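Local structure of aspartate--tRNA(Asp/Asn) ligase (Sulfolobus tokodaii, 1WYD) at residues A22-L27 with T64-I69; F57-E62 with E90-L95; H5-V10 with I37-K42. The protein probably charges both tRNA(Asp) and tRNA(Asn) with L-aspartate, activating the amino acid with ATP in a first step. All blocks are in the same frame, centred on the assembly; numbering follows the deposited sequence.

Contact 1: residues A22-L27 with T64-I69; sequences AGWVHL and TQESVI
Gly23 and Ile69 form an antiparallel hydrogen-bonded pair. Gly23 N gives to Ile69 O at 2.8 Å, and Ile69 N gives to Gly23 O at 2.7 Å. One residue on, Trp24 and Val68 make the non-hydrogen-bonded pair. Their side chains lie alongside each other on the same face of the sheet. The Val68 branch CG2 meets the pyrrole part of the indole, 3.3 Å from Trp24 NE1. It gets there because CG2 is anti to the carbonyl carbon, with CG1 anti to the backbone N (chi1 173°). Glu66 O sits at the indole edge, near the ring plane, 3.2 Å from Trp24 CD1. The Glu66 carboxylate is turned only 10° from the plane of the indole.

Farther along, Val25 N gives to Ser67 O at 3.0 Å. Val25 O takes Glu66 N at 2.8 Å in a nearly straight bond, in the carbonyl plane and on a lone pair. Val25 CG2 packs on Ile69 CG2.

In the next shell, Arg40 and Arg126 form salt bridges with the two oxygens of Glu66. Trp24 NE1 gives its hydrogen to Gly390 O of the second subunit. An alanine at Trp24 would probably leave Val68 CG2 without its indole neighbour and that Gly390 carbonyl without its donor. At these backbone angles Gly23 has no place for a CB. The type II turn from Thr64 to Ser67 leads into strand 68-77. The whole is an antiparallel strand pair of the OB-fold anticodon-binding domain, with the Trp24 and Val68 face against the second subunit.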
loop_
_atom_site.group_PDB
_atom_site.type_symbol
_atom_site.label_atom_id
_atom_site.label_comp_id
_atom_site.label_asym_id
_atom_site.label_seq_id
_atom_site.Cartn_x
_atom_site.Cartn_y
_atom_site.Cartn_z
ATOM N N ALA B 22 -27.872 3.977 12.566
ATOM C CA ALA B 22 -27.625 2.527 12.470
ATOM C C ALA B 22 -26.332 2.140 13.180
ATOM O O ALA B 22 -25.379 2.938 13.260
ATOM C CB ALA B 22 -27.617 2.039 11.020
ATOM N N GLY B 23 -26.300 0.925 13.709
ATOM C CA GLY B 23 -25.093 0.481 14.362
ATOM C C GLY B 23 -25.263 -0.660 15.322
ATOM O O GLY B 23 -26.191 -1.444 15.205
ATOM N N TRP B 24 -24.335 -0.722 16.272
ATOM C CA TRP B 24 -24.206 -1.808 17.223
ATOM C C TRP B 24 -24.729 -1.429 18.603
ATOM O O TRP B 24 -24.464 -0.343 19.128
ATOM C CB TRP B 24 -22.733 -2.231 17.323
ATOM C CG TRP B 24 -22.225 -3.000 16.140
ATOM C CD1 TRP B 24 -22.297 -4.364 15.943
ATOM C CD2 TRP B 24 -21.610 -2.465 14.972
ATOM N NE1 TRP B 24 -21.745 -4.702 14.727
ATOM C CE2 TRP B 24 -21.322 -3.563 14.101
ATOM C CE3 TRP B 24 -21.241 -1.175 14.567
ATOM C CZ2 TRP B 24 -20.670 -3.403 12.882
ATOM C CZ3 TRP B 24 -20.606 -1.018 13.327
ATOM C CH2 TRP B 24 -20.324 -2.122 12.510
ATOM N N VAL B 25 -25.487 -2.344 19.179
ATOM C CA VAL B 25 -25.857 -2.305 20.578
ATOM C C VAL B 25 -24.611 -2.428 21.452
ATOM O O VAL B 25 -24.123 -3.530 21.717
ATOM C CB VAL B 25 -26.845 -3.429 20.894
ATOM C CG1 VAL B 25 -27.162 -3.487 22.405
ATOM C CG2 VAL B 25 -28.146 -3.250 20.039
ATOM N N HIS B 26 -24.120 -1.273 21.915
ATOM C CA HIS B 26 -22.977 -1.198 22.829
ATOM C C HIS B 26 -23.296 -1.557 24.296
ATOM O O HIS B 26 -22.535 -2.291 24.946
ATOM C CB HIS B 26 -22.399 0.220 22.774
ATOM C CG HIS B 26 -21.032 0.329 23.352
ATOM N ND1 HIS B 26 -19.898 0.023 22.633
ATOM C CD2 HIS B 26 -20.613 0.703 24.583
ATOM C CE1 HIS B 26 -18.840 0.204 23.402
ATOM N NE2 HIS B 26 -19.246 0.603 24.588
ATOM N N LEU B 27 -24.377 -0.983 24.832
ATOM C CA LEU B 27 -24.829 -1.245 26.198
ATOM C C LEU B 27 -26.325 -1.140 26.252
ATOM O O LEU B 27 -26.939 -0.477 25.422
ATOM C CB LEU B 27 -24.288 -0.234 27.215
ATOM C CG LEU B 27 -22.900 -0.424 27.785
ATOM C CD1 LEU B 27 -22.317 0.990 28.037
ATOM C CD2 LEU B 27 -22.916 -1.287 29.047
ATOM N N THR B 64 -29.545 -7.590 22.252
ATOM C CA THR B 64 -28.407 -8.113 22.984
ATOM C C THR B 64 -27.229 -7.350 22.513
ATOM O O THR B 64 -27.261 -6.818 21.404
ATOM C CB THR B 64 -28.198 -9.588 22.633
ATOM O OG1 THR B 64 -27.958 -9.706 21.211
ATOM C CG2 THR B 64 -29.503 -10.340 22.864
ATOM N N GLN B 65 -26.171 -7.319 23.316
ATOM C CA GLN B 65 -24.985 -6.550 22.961
ATOM C C GLN B 65 -24.364 -7.118 21.688
ATOM O O GLN B 65 -24.343 -8.352 21.472
ATOM C CB GLN B 65 -23.986 -6.528 24.114
ATOM C CG GLN B 65 -24.539 -5.901 25.376
ATOM C CD GLN B 65 -23.483 -5.872 26.477
ATOM O OE1 GLN B 65 -22.590 -5.022 26.471
ATOM N NE2 GLN B 65 -23.567 -6.801 27.404
ATOM N N GLU B 66 -23.902 -6.196 20.849
ATOM C CA GLU B 66 -23.282 -6.430 19.528
ATOM C C GLU B 66 -24.231 -6.784 18.381
ATOM O O GLU B 66 -23.786 -6.930 17.246
ATOM C CB GLU B 66 -22.054 -7.367 19.581
ATOM C CG GLU B 66 -20.805 -6.807 20.282
ATOM C CD GLU B 66 -20.466 -5.345 19.966
ATOM O OE1 GLU B 66 -20.592 -4.520 20.893
ATOM O OE2 GLU B 66 -20.066 -5.007 18.820
ATOM N N SER B 67 -25.524 -6.902 18.647
ATOM C CA SER B 67 -26.510 -6.910 17.564
ATOM C C SER B 67 -26.484 -5.616 16.770
ATOM O O SER B 67 -26.186 -4.515 17.297
ATOM C CB SER B 67 -27.906 -7.095 18.109
ATOM O OG SER B 67 -27.959 -8.258 18.900
ATOM N N VAL B 68 -26.794 -5.742 15.495
ATOM C CA VAL B 68 -26.758 -4.606 14.606
ATOM C C VAL B 68 -28.181 -4.122 14.413
ATOM O O VAL B 68 -29.060 -4.902 14.013
ATOM C CB VAL B 68 -26.119 -4.996 13.261
ATOM C CG1 VAL B 68 -26.220 -3.879 12.277
ATOM C CG2 VAL B 68 -24.664 -5.478 13.466
ATOM N N ILE B 69 -28.417 -2.842 14.721
ATOM C CA ILE B 69 -29.756 -2.307 14.587
ATOM C C ILE B 69 -29.837 -1.029 13.759
ATOM O O ILE B 69 -28.846 -0.318 13.564
ATOM C CB ILE B 69 -30.500 -2.124 15.995
ATOM C CG1 ILE B 69 -29.922 -0.969 16.839
ATOM C CG2 ILE B 69 -30.551 -3.388 16.768
ATOM C CD1 ILE B 69 -30.731 -0.689 18.095
HETATM O O HOH W 1 -21.272 -4.613 23.565
#

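Contact 2: residues F57-E62 with E90-L95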
loop_
_atom_site.group_PDB
_atom_site.type_symbol
_atom_site.label_atom_id
_atom_site.label_comp_id
_atom_site.label_asym_id
_atom_site.label_seq_id
_atom_site.Cartn_x
_atom_site.Cartn_y
_atom_site.Cartn_z
ATOM N N PHE B 57 -40.583 -0.515 22.026
ATOM C CA PHE B 57 -40.275 -1.084 23.332
ATOM C C PHE B 57 -40.184 -2.603 23.266
ATOM O O PHE B 57 -39.282 -3.195 23.854
ATOM C CB PHE B 57 -41.286 -0.625 24.396
ATOM C CG PHE B 57 -40.931 -1.042 25.803
ATOM C CD1 PHE B 57 -39.720 -0.646 26.388
ATOM C CD2 PHE B 57 -41.802 -1.828 26.538
ATOM C CE1 PHE B 57 -39.382 -1.029 27.687
ATOM C CE2 PHE B 57 -41.483 -2.216 27.837
ATOM C CZ PHE B 57 -40.270 -1.812 28.416
ATOM N N GLY B 58 -41.103 -3.216 22.529
ATOM C CA GLY B 58 -41.205 -4.663 22.435
ATOM C C GLY B 58 -39.947 -5.302 21.881
ATOM O O GLY B 58 -39.402 -6.228 22.487
ATOM N N ILE B 59 -39.473 -4.802 20.742
ATOM C CA ILE B 59 -38.280 -5.366 20.140
ATOM C C ILE B 59 -37.036 -5.029 20.975
ATOM O O ILE B 59 -36.193 -5.884 21.181
ATOM C CB ILE B 59 -38.166 -5.027 18.601
ATOM C CG1 ILE B 59 -37.193 -5.994 17.896
ATOM C CG2 ILE B 59 -37.851 -3.526 18.346
ATOM C CD1 ILE B 59 -37.257 -5.938 16.383
ATOM N N SER B 60 -36.982 -3.828 21.543
ATOM C CA SER B 60 -35.832 -3.405 22.352
ATOM C C SER B 60 -35.538 -4.378 23.496
ATOM O O SER B 60 -34.419 -4.425 24.000
ATOM C CB SER B 60 -36.010 -1.966 22.886
ATOM O OG SER B 60 -36.955 -1.886 23.956
ATOM N N GLN B 61 -36.543 -5.161 23.876
ATOM C CA GLN B 61 -36.443 -6.085 25.002
ATOM C C GLN B 61 -35.730 -7.364 24.618
ATOM O O GLN B 61 -35.276 -8.099 25.484
ATOM C CB GLN B 61 -37.830 -6.413 25.566
ATOM C CG GLN B 61 -38.488 -5.247 26.329
ATOM C CD GLN B 61 -38.050 -5.197 27.779
ATOM O OE1 GLN B 61 -36.865 -5.401 28.084
ATOM N NE2 GLN B 61 -39.001 -4.952 28.689
ATOM N N GLU B 62 -35.628 -7.638 23.324
ATOM C CA GLU B 62 -34.996 -8.876 22.887
ATOM C C GLU B 62 -33.552 -8.656 22.390
ATOM O O GLU B 62 -32.826 -9.617 22.110
ATOM C CB GLU B 62 -35.874 -9.604 21.865
ATOM C CG GLU B 62 -35.939 -8.962 20.496
ATOM C CD GLU B 62 -36.865 -9.730 19.554
ATOM O OE1 GLU B 62 -38.116 -9.582 19.705
ATOM O OE2 GLU B 62 -36.337 -10.482 18.672
ATOM N N GLU B 90 -38.508 5.446 18.049
ATOM C CA GLU B 90 -39.879 5.185 17.612
ATOM C C GLU B 90 -39.976 3.829 16.917
ATOM O O GLU B 90 -41.001 3.134 16.995
ATOM C CB GLU B 90 -40.383 6.292 16.674
ATOM C CG GLU B 90 -40.367 7.700 17.271
ATOM C CD GLU B 90 -41.548 7.997 18.203
ATOM O OE1 GLU B 90 -42.708 7.650 17.870
ATOM O OE2 GLU B 90 -41.315 8.594 19.281
ATOM N N GLU B 91 -38.896 3.463 16.229
ATOM C CA GLU B 91 -38.827 2.208 15.485
ATOM C C GLU B 91 -37.403 1.688 15.477
ATOM O O GLU B 91 -36.464 2.461 15.251
ATOM C CB GLU B 91 -39.318 2.392 14.052
ATOM C CG GLU B 91 -39.688 1.088 13.368
ATOM C CD GLU B 91 -40.165 1.282 11.936
ATOM O OE1 GLU B 91 -40.583 0.285 11.314
ATOM O OE2 GLU B 91 -40.127 2.428 11.428
ATOM N N ILE B 92 -37.269 0.382 15.735
ATOM C CA ILE B 92 -36.000 -0.309 15.722
ATOM C C ILE B 92 -36.115 -1.572 14.864
ATOM O O ILE B 92 -37.032 -2.391 15.031
ATOM C CB ILE B 92 -35.520 -0.645 17.182
ATOM C CG1 ILE B 92 -35.057 0.627 17.927
ATOM C CG2 ILE B 92 -34.420 -1.757 17.196
ATOM C CD1 ILE B 92 -35.348 0.618 19.434
ATOM N N THR B 93 -35.188 -1.713 13.931
ATOM C CA THR B 93 -35.111 -2.906 13.117
ATOM C C THR B 93 -33.861 -3.708 13.467
ATOM O O THR B 93 -32.770 -3.145 13.626
ATOM C CB THR B 93 -35.109 -2.518 11.643
ATOM O OG1 THR B 93 -36.138 -1.543 11.429
ATOM C CG2 THR B 93 -35.524 -3.720 10.772
ATOM N N LEU B 94 -34.044 -5.014 13.616
ATOM C CA LEU B 94 -32.966 -5.952 13.889
ATOM C C LEU B 94 -32.348 -6.384 12.559
ATOM O O LEU B 94 -33.000 -7.059 11.746
ATOM C CB LEU B 94 -33.523 -7.164 14.618
ATOM C CG LEU B 94 -32.822 -7.852 15.790
ATOM C CD1 LEU B 94 -33.366 -9.268 15.875
ATOM C CD2 LEU B 94 -31.312 -7.864 15.638
ATOM N N LEU B 95 -31.105 -5.981 12.315
ATOM C CA LEU B 95 -30.476 -6.288 11.033
ATOM C C LEU B 95 -29.774 -7.612 11.155
ATOM O O LEU B 95 -29.822 -8.441 10.249
ATOM C CB LEU B 95 -29.499 -5.186 10.633
ATOM C CG LEU B 95 -30.083 -3.779 10.515
ATOM C CD1 LEU B 95 -29.016 -2.823 10.074
ATOM C CD2 LEU B 95 -31.275 -3.735 9.542
#
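A short, weakly bonded helix at about 57-60 lies beside strand 91-94, with Ile59 and Ile92 the nearest pair of residues, their CA atoms 7.1 Å apart, and no hydrogen bond between the two segments. Packing carries the contact, and the closest approach is a side-chain methyl on a backbone oxygen. Ile59 points toward the strand, and both of its branches reach it. Its CG1 is anti to the backbone N (chi1 -161°), which carries CD1 toward Leu94 while CG2, between the backbone N and the carbonyl carbon, faces Ile92. CG2 does most of the touching. It lies 3.6 Å from Ile92 O and 3.9 Å from Ile92 CB. CD1 continues to Leu94 CB at 4.3 Å. Ile59 thus spans two residues whose side chains point to the same side of the strand. The Ile59 and Ile92 side chains meet at a slant.

Ile92 CD1 reaches the neighbouring residue of the helix, 4.4 Å from Ser60 CB. The Ser60 hydroxyl is used inside the helix, giving its hydrogen to Phe57 O at 2.7 Å. At the outer margin, Glu62 OE2 passes Leu94 CD1 at 4.3 Å, a loose approach. Ile92 is buried, whereas Ile59 and Leu94 are partly open to solvent.

On the neighbouring strand 68-77, Val71 also packs on Ile92. Backbone bonds tie Thr93 to Gln70 and Glu91 to Arg72, with a classic bulge at Glu90 and Glu91. The contact is plain apolar packing of a short helix on the last strand of an OB-fold. The helix belongs to the connection between strands 44-50 and 68-77, where OB-folds commonly carry one.

Contact 3: residues H5-V10 with I37-K42; sequences HFIADV and IILRDK
Ile7 reaches from a short 3-10 segment over the carboxylate of Asp41. Its CB lies 3.6 Å from Asp41 OD1. CG1, anti to the carbonyl carbon (chi1 -74°), lies 3.5 Å from Asp41 OD1. The two side chains run in opposite directions. The tip, CD1, rests 3.5 Å from Asp41 CG and touches Leu39 CD2 at 4.2 Å. The backbone also binds the acid. Ile7 N gives to Asp41 OD1 at 2.7 Å in a nearly straight bond, on the syn side and 17° out of the carboxylate plane. A water lies within hydrogen-bonding distance of both Asp41 OD1 and His5 O. The Asp41 OD1 atom also lies at the edge of the Phe6 ring, 3.6 Å from CD2. Ring and carboxylate planes stand 71° apart. Phe6 CE2 meets the Lys42 chain at CD, 3.9 Å away.

Thr43 and Gly44 hold Asp41 OD2, so both oxygens of this buried acid have partners. Lys42 NZ gives to Gly152 O of the second subunit. The 3-10 segment thus packs over the end of strand 34-41, with Trp21 of strand 18-31 beside Ile7 and Leu39, and Phe6 against Glu200 of the second subunit.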
loop_
_atom_site.group_PDB
_atom_site.type_symbol
_atom_site.label_atom_id
_atom_site.label_comp_id
_atom_site.label_asym_id
_atom_site.label_seq_id
_atom_site.Cartn_x
_atom_site.Cartn_y
_atom_site.Cartn_z
ATOM N N HIS B 5 -28.181 9.727 9.475
ATOM C CA HIS B 5 -27.017 10.378 10.093
ATOM C C HIS B 5 -26.135 9.407 10.875
ATOM O O HIS B 5 -26.614 8.429 11.465
ATOM C CB HIS B 5 -27.419 11.577 10.999
ATOM C CG HIS B 5 -28.165 12.674 10.284
ATOM N ND1 HIS B 5 -29.455 12.521 9.816
ATOM C CD2 HIS B 5 -27.796 13.935 9.949
ATOM C CE1 HIS B 5 -29.843 13.631 9.219
ATOM N NE2 HIS B 5 -28.855 14.506 9.288
ATOM N N PHE B 6 -24.842 9.680 10.864
ATOM C CA PHE B 6 -23.925 9.099 11.821
ATOM C C PHE B 6 -24.142 9.776 13.157
ATOM O O PHE B 6 -24.495 10.958 13.206
ATOM C CB PHE B 6 -22.499 9.345 11.376
ATOM C CG PHE B 6 -22.048 8.432 10.280
ATOM C CD1 PHE B 6 -22.089 8.857 8.944
ATOM C CD2 PHE B 6 -21.571 7.152 10.575
ATOM C CE1 PHE B 6 -21.657 8.012 7.905
ATOM C CE2 PHE B 6 -21.143 6.289 9.540
ATOM C CZ PHE B 6 -21.184 6.734 8.201
ATOM N N ILE B 7 -23.911 9.049 14.244
ATOM C CA ILE B 7 -24.232 9.558 15.570
ATOM C C ILE B 7 -23.649 10.954 15.771
ATOM O O ILE B 7 -24.355 11.875 16.176
ATOM C CB ILE B 7 -23.756 8.575 16.661
ATOM C CG1 ILE B 7 -24.679 7.344 16.700
ATOM C CG2 ILE B 7 -23.635 9.262 18.031
ATOM C CD1 ILE B 7 -23.969 6.058 17.103
ATOM N N ALA B 8 -22.371 11.094 15.448
ATOM C CA ALA B 8 -21.612 12.317 15.641
ATOM C C ALA B 8 -22.111 13.513 14.787
ATOM O O ALA B 8 -21.791 14.657 15.086
ATOM C CB ALA B 8 -20.121 12.042 15.372
ATOM N N ASP B 9 -22.890 13.228 13.746
ATOM C CA ASP B 9 -23.471 14.236 12.853
ATOM C C ASP B 9 -24.547 15.126 13.509
ATOM O O ASP B 9 -24.857 16.219 12.995
ATOM C CB ASP B 9 -24.165 13.531 11.682
ATOM C CG ASP B 9 -23.207 12.966 10.669
ATOM O OD1 ASP B 9 -23.693 12.311 9.725
ATOM O OD2 ASP B 9 -21.980 13.138 10.706
ATOM N N VAL B 10 -25.137 14.626 14.603
ATOM C CA VAL B 10 -26.265 15.256 15.297
ATOM C C VAL B 10 -25.799 16.244 16.388
ATOM O O VAL B 10 -24.966 15.898 17.230
ATOM C CB VAL B 10 -27.197 14.168 15.914
ATOM C CG1 VAL B 10 -28.486 14.774 16.417
ATOM C CG2 VAL B 10 -27.498 13.061 14.899
ATOM N N ILE B 37 -30.327 2.536 25.351
ATOM C CA ILE B 37 -29.388 1.837 24.488
ATOM C C ILE B 37 -28.245 2.756 24.128
ATOM O O ILE B 37 -28.471 3.748 23.458
ATOM C CB ILE B 37 -30.086 1.347 23.184
ATOM C CG1 ILE B 37 -31.433 0.685 23.484
ATOM C CG2 ILE B 37 -29.179 0.380 22.441
ATOM C CD1 ILE B 37 -32.202 0.330 22.249
ATOM N N ILE B 38 -27.022 2.439 24.577
ATOM C CA ILE B 38 -25.857 3.073 23.998
ATOM C C ILE B 38 -25.600 2.347 22.657
ATOM O O ILE B 38 -25.361 1.127 22.604
ATOM C CB ILE B 38 -24.604 3.059 24.934
ATOM C CG1 ILE B 38 -24.866 3.626 26.337
ATOM C CG2 ILE B 38 -23.421 3.805 24.299
ATOM C CD1 ILE B 38 -25.665 4.916 26.427
ATOM N N LEU B 39 -25.703 3.109 21.576
ATOM C CA LEU B 39 -25.449 2.612 20.239
ATOM C C LEU B 39 -24.059 3.029 19.800
ATOM O O LEU B 39 -23.553 4.087 20.224
ATOM C CB LEU B 39 -26.509 3.139 19.267
ATOM C CG LEU B 39 -26.493 2.627 17.833
ATOM C CD1 LEU B 39 -27.073 1.217 17.749
ATOM C CD2 LEU B 39 -27.306 3.592 16.985
ATOM N N ARG B 40 -23.426 2.196 18.966
ATOM C CA ARG B 40 -22.084 2.475 18.429
ATOM C C ARG B 40 -22.100 2.397 16.919
ATOM O O ARG B 40 -22.672 1.461 16.357
ATOM C CB ARG B 40 -21.064 1.455 18.938
ATOM C CG ARG B 40 -19.657 1.803 18.521
ATOM C CD ARG B 40 -18.644 0.695 18.635
ATOM N NE ARG B 40 -19.081 -0.251 19.632
ATOM C CZ ARG B 40 -19.355 -1.527 19.357
ATOM N NH1 ARG B 40 -19.160 -1.987 18.128
ATOM N NH2 ARG B 40 -19.799 -2.316 20.334
ATOM N N ASP B 41 -21.480 3.377 16.279
ATOM C CA ASP B 41 -21.255 3.420 14.835
ATOM C C ASP B 41 -19.839 3.905 14.660
ATOM O O ASP B 41 -19.140 4.121 15.662
ATOM C CB ASP B 41 -22.316 4.250 14.060
ATOM C CG ASP B 41 -22.141 5.797 14.188
ATOM O OD1 ASP B 41 -23.067 6.522 13.746
ATOM O OD2 ASP B 41 -21.151 6.383 14.674
ATOM N N LYS B 42 -19.395 4.078 13.420
ATOM C CA LYS B 42 -17.978 4.401 13.201
ATOM C C LYS B 42 -17.566 5.779 13.780
ATOM O O LYS B 42 -16.389 6.004 14.010
ATOM C CB LYS B 42 -17.573 4.211 11.720
ATOM C CG LYS B 42 -17.526 5.477 10.884
ATOM C CD LYS B 42 -17.378 5.246 9.377
ATOM C CE LYS B 42 -15.919 5.234 8.935
ATOM N NZ LYS B 42 -15.245 6.570 8.982
HETATM O O HOH W 2 -25.463 6.049 12.889
#

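Overall arrangement
From the N terminus, contact 3 closes first. It brings 5-10, ahead of strand 18-31, onto strand 34-41. Contact 1 opens on strand 18-31 before contact 3 has closed, so the two cross; contact 1 then closes at the start of strand 68-77. Contact 2 opens at helix 57-60, before contact 1 closes, and crosses it in turn. Contacts 3 and 2 follow in series. Strand 18-31 pairs with both 34-41 and 68-77, and 68-77 pairs with 91-94, so all three contacts reach one sheet. The backbone pairing of Trp24 with Arg40 joins contacts 1 and 3. Ile69 packs on Ile92 between contacts 1 and 2.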